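Local coordinates for ScaE cell-surface anchored scaffoldin protein (Ruminococcus flavefaciens, PDB 2ZF9), which probably anchors cellulosomal proteins at the bacterial cell surface, its cohesin module binding their dockerin modules, at residues A137-V147 with I180-T190. Sequence-based numbering, arbitrary orientation.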
loop_
_atom_site.group_PDB
_atom_site.type_symbol
_atom_site.label_atom_id
_atom_site.label_comp_id
_atom_site.label_asym_id
_atom_site.label_seq_id
_atom_site.Cartn_x
_atom_site.Cartn_y
_atom_site.Cartn_z
ATOM N N ALA A 137 16.584 -10.874 14.005
ATOM C CA ALA A 137 15.194 -11.296 14.116
ATOM C C ALA A 137 15.056 -12.562 14.962
ATOM O O ALA A 137 15.831 -13.522 14.781
ATOM C CB ALA A 137 14.585 -11.526 12.724
ATOM N N GLN A 138 14.041 -12.559 15.826
ATOM C CA GLN A 138 13.745 -13.647 16.776
ATOM C C GLN A 138 12.301 -14.115 16.655
ATOM O O GLN A 138 11.428 -13.296 16.327
ATOM C CB GLN A 138 13.944 -13.155 18.230
ATOM C CG GLN A 138 15.359 -12.784 18.621
ATOM C CD GLN A 138 16.293 -13.965 18.512
ATOM O OE1 GLN A 138 15.950 -15.089 18.913
ATOM N NE2 GLN A 138 17.479 -13.730 17.943
ATOM N N PRO A 139 12.014 -15.390 17.028
ATOM C CA PRO A 139 10.635 -15.892 17.054
ATOM C C PRO A 139 9.770 -14.890 17.780
ATOM O O PRO A 139 10.201 -14.336 18.798
ATOM C CB PRO A 139 10.724 -17.174 17.915
ATOM C CG PRO A 139 12.145 -17.642 17.774
ATOM C CD PRO A 139 12.991 -16.393 17.518
ATOM N N GLY A 140 8.576 -14.641 17.252
ATOM C CA GLY A 140 7.675 -13.649 17.820
ATOM C C GLY A 140 7.818 -12.224 17.278
ATOM O O GLY A 140 6.882 -11.424 17.410
ATOM N N ASP A 141 8.958 -11.892 16.665
ATOM C CA ASP A 141 9.185 -10.491 16.221
ATOM C C ASP A 141 8.178 -10.162 15.114
ATOM O O ASP A 141 7.878 -11.038 14.313
ATOM C CB ASP A 141 10.620 -10.278 15.705
ATOM C CG ASP A 141 11.639 -10.088 16.838
ATOM O OD1 ASP A 141 11.235 -9.814 17.986
ATOM O OD2 ASP A 141 12.845 -10.230 16.580
ATOM N N LYS A 142 7.647 -8.935 15.096
ATOM C CA LYS A 142 6.679 -8.509 14.076
ATOM C C LYS A 142 7.065 -7.120 13.613
ATOM O O LYS A 142 7.279 -6.258 14.430
ATOM C CB LYS A 142 5.269 -8.456 14.661
ATOM C CG LYS A 142 4.148 -8.140 13.664
ATOM C CD LYS A 142 2.787 -8.271 14.374
ATOM C CE LYS A 142 1.641 -7.917 13.478
ATOM N NZ LYS A 142 0.358 -8.287 14.150
ATOM N N TYR A 143 7.164 -6.935 12.308
ATOM C CA TYR A 143 7.568 -5.665 11.691
ATOM C C TYR A 143 6.417 -5.207 10.799
ATOM O O TYR A 143 6.135 -5.870 9.798
ATOM C CB TYR A 143 8.799 -5.910 10.819
ATOM C CG TYR A 143 9.930 -6.613 11.533
ATOM C CD1 TYR A 143 10.850 -5.884 12.313
ATOM C CD2 TYR A 143 10.094 -7.997 11.430
ATOM C CE1 TYR A 143 11.916 -6.535 12.970
ATOM C CE2 TYR A 143 11.147 -8.655 12.077
ATOM C CZ TYR A 143 12.038 -7.920 12.859
ATOM O OH TYR A 143 13.067 -8.551 13.503
ATOM N N ASP A 144 5.741 -4.109 11.177
ATOM C CA ASP A 144 4.547 -3.606 10.467
ATOM C C ASP A 144 4.929 -2.968 9.115
ATOM O O ASP A 144 5.991 -2.337 8.983
ATOM C CB ASP A 144 3.805 -2.543 11.315
ATOM C CG ASP A 144 3.138 -3.120 12.529
ATOM O OD1 ASP A 144 2.679 -4.273 12.466
ATOM O OD2 ASP A 144 3.059 -2.404 13.537
ATOM N N VAL A 145 4.050 -3.140 8.127
ATOM C CA VAL A 145 4.232 -2.518 6.800
ATOM C C VAL A 145 2.857 -1.962 6.427
ATOM O O VAL A 145 1.875 -2.716 6.334
ATOM C CB VAL A 145 4.700 -3.601 5.766
ATOM C CG1 VAL A 145 4.920 -2.985 4.365
ATOM C CG2 VAL A 145 5.973 -4.305 6.260
ATOM N N GLN A 146 2.811 -0.651 6.183
ATOM C CA GLN A 146 1.588 0.113 6.267
ATOM C C GLN A 146 1.419 1.109 5.118
ATOM O O GLN A 146 2.376 1.758 4.684
ATOM C CB GLN A 146 1.570 0.907 7.578
ATOM C CG GLN A 146 1.603 0.044 8.824
ATOM C CD GLN A 146 1.621 0.888 10.101
ATOM O OE1 GLN A 146 2.233 1.962 10.154
ATOM N NE2 GLN A 146 0.958 0.398 11.119
ATOM N N VAL A 147 0.172 1.277 4.689
ATOM C CA VAL A 147 -0.210 2.485 3.937
ATOM C C VAL A 147 -0.437 3.611 4.924
ATOM O O VAL A 147 -1.143 3.430 5.904
ATOM C CB VAL A 147 -1.532 2.282 3.139
ATOM C CG1 VAL A 147 -1.936 3.637 2.420
ATOM C CG2 VAL A 147 -1.353 1.126 2.105
ATOM N N ILE A 180 -8.288 0.132 4.485
ATOM C CA ILE A 180 -6.875 -0.278 4.543
ATOM C C ILE A 180 -6.722 -1.523 5.386
ATOM O O ILE A 180 -7.160 -1.538 6.532
ATOM C CB ILE A 180 -5.941 0.838 5.091
ATOM C CG1 ILE A 180 -6.069 2.141 4.272
ATOM C CG2 ILE A 180 -4.504 0.311 5.119
ATOM C CD1 ILE A 180 -5.787 1.975 2.738
ATOM N N GLU A 181 -6.119 -2.565 4.807
ATOM C CA GLU A 181 -5.710 -3.746 5.545
ATOM C C GLU A 181 -4.171 -3.754 5.645
ATOM O O GLU A 181 -3.473 -4.040 4.675
ATOM C CB GLU A 181 -6.271 -4.986 4.866
ATOM C CG GLU A 181 -6.065 -6.314 5.616
ATOM C CD GLU A 181 -6.367 -7.547 4.721
ATOM O OE1 GLU A 181 -7.253 -7.434 3.822
ATOM O OE2 GLU A 181 -5.714 -8.616 4.908
ATOM N N GLN A 182 -3.642 -3.389 6.811
ATOM C CA GLN A 182 -2.200 -3.245 6.965
ATOM C C GLN A 182 -1.533 -4.635 6.958
ATOM O O GLN A 182 -2.188 -5.667 7.230
ATOM C CB GLN A 182 -1.856 -2.496 8.280
ATOM C CG GLN A 182 -2.485 -1.097 8.459
ATOM C CD GLN A 182 -1.996 -0.062 7.434
ATOM O OE1 GLN A 182 -1.578 -0.414 6.334
ATOM N NE2 GLN A 182 -2.048 1.222 7.798
ATOM N N GLY A 183 -0.241 -4.660 6.645
ATOM C CA GLY A 183 0.485 -5.911 6.619
ATOM C C GLY A 183 1.673 -5.926 7.554
ATOM O O GLY A 183 1.841 -5.033 8.416
ATOM N N TYR A 184 2.494 -6.961 7.409
ATOM C CA TYR A 184 3.655 -7.139 8.268
ATOM C C TYR A 184 4.518 -8.284 7.788
ATOM O O TYR A 184 4.093 -9.105 6.949
ATOM C CB TYR A 184 3.229 -7.425 9.729
ATOM C CG TYR A 184 2.212 -8.519 9.879
ATOM C CD1 TYR A 184 0.879 -8.217 10.198
ATOM C CD2 TYR A 184 2.561 -9.861 9.678
ATOM C CE1 TYR A 184 -0.073 -9.234 10.333
ATOM C CE2 TYR A 184 1.601 -10.897 9.801
ATOM C CZ TYR A 184 0.308 -10.567 10.145
ATOM O OH TYR A 184 -0.625 -11.569 10.253
ATOM N N ILE A 185 5.731 -8.329 8.334
ATOM C CA ILE A 185 6.534 -9.534 8.323
ATOM C C ILE A 185 6.668 -9.954 9.790
ATOM O O ILE A 185 7.087 -9.152 10.629
ATOM C CB ILE A 185 7.937 -9.291 7.717
ATOM C CG1 ILE A 185 7.818 -8.762 6.279
ATOM C CG2 ILE A 185 8.797 -10.612 7.812
ATOM C CD1 ILE A 185 9.150 -8.170 5.719
ATOM N N GLN A 186 6.317 -11.188 10.101
ATOM C CA GLN A 186 6.520 -11.655 11.479
ATOM C C GLN A 186 7.252 -12.983 11.480
ATOM O O GLN A 186 7.219 -13.726 10.484
ATOM C CB GLN A 186 5.194 -11.775 12.225
ATOM C CG GLN A 186 4.288 -12.855 11.678
ATOM C CD GLN A 186 3.010 -12.933 12.482
ATOM O OE1 GLN A 186 2.843 -12.195 13.456
ATOM N NE2 GLN A 186 2.096 -13.806 12.072
ATOM N N VAL A 187 7.947 -13.252 12.579
ATOM C CA VAL A 187 8.708 -14.501 12.718
ATOM C C VAL A 187 7.833 -15.447 13.534
ATOM O O VAL A 187 7.375 -15.093 14.618
ATOM C CB VAL A 187 10.047 -14.265 13.444
ATOM C CG1 VAL A 187 10.897 -15.544 13.428
ATOM C CG2 VAL A 187 10.816 -13.104 12.816
ATOM N N GLU A 188 7.596 -16.641 13.004
ATOM C CA GLU A 188 6.822 -17.653 13.725
ATOM C C GLU A 188 7.324 -17.799 15.169
ATOM O O GLU A 188 8.531 -17.895 15.418
ATOM C CB GLU A 188 6.906 -19.008 12.995
ATOM C CG GLU A 188 5.888 -20.036 13.484
ATOM C CD GLU A 188 4.521 -19.863 12.843
ATOM O OE1 GLU A 188 3.568 -19.425 13.536
ATOM O OE2 GLU A 188 4.401 -20.156 11.631
ATOM N N SER A 189 6.384 -17.771 16.105
ATOM C CA SER A 189 6.636 -18.100 17.510
ATOM C C SER A 189 6.987 -19.570 17.689
ATOM O O SER A 189 6.413 -20.434 17.031
ATOM C CB SER A 189 5.371 -17.827 18.315
ATOM O OG SER A 189 5.213 -16.450 18.481
ATOM N N THR A 190 7.904 -19.847 18.606
ATOM C CA THR A 190 8.319 -21.219 18.879
ATOM C C THR A 190 7.119 -22.084 19.302
ATOM O O THR A 190 6.348 -21.714 20.203
ATOM C CB THR A 190 9.435 -21.281 19.938
ATOM O OG1 THR A 190 10.541 -20.476 19.502
ATOM C CG2 THR A 190 9.922 -22.727 20.121
HETATM O O HOH W 1 0.123 -10.968 14.198
HETATM O O HOH W 2 0.520 -4.119 10.512
#
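Strands 142-147 and 183-187 of the cohesin module run antiparallel, Tyr-143 facing Ile-185 in a hydrogen-bonded pair: Tyr-143 N reaches Ile-185 O at 2.8 Å, and Ile-185 N returns a bond to Tyr-143 O. Val-145 and Gly-183 repeat the pattern. At the far end the ladder passes to a side chain. Gln-182, bent at chi2 (-65°), lays its amide along the backbone of Val-147, taking Val-147 N on OE1 at 2.9 Å and giving NE2 to Val-147 O at 3.0 Å, the latter almost straight (178°). Cut back to an alanine, Gln-182 would lose both amide bonds, which would probably leave the N-H and C=O of Val-147 without these mates and CB of Gln-146 less covered. On the Lys-142 side, the extended lysine, CG anti to the backbone N (chi1 -175°), sets CE over one face of the Tyr-184 ring, 3.4 Å from CD1; NZ makes an off-centre cation-pi contact and shares a water with OE1 of Gln-186, a residue whose NE2 bonds Thr-40 OG1. Beyond, Val-187 CB packs on Gln-138 O (3.3 Å) in the type II turn 138-141. Val-145 and Ile-185 point the other way, onto Met-53 and Leu-131, as expected of the buried face in the beta-sandwich of cohesins.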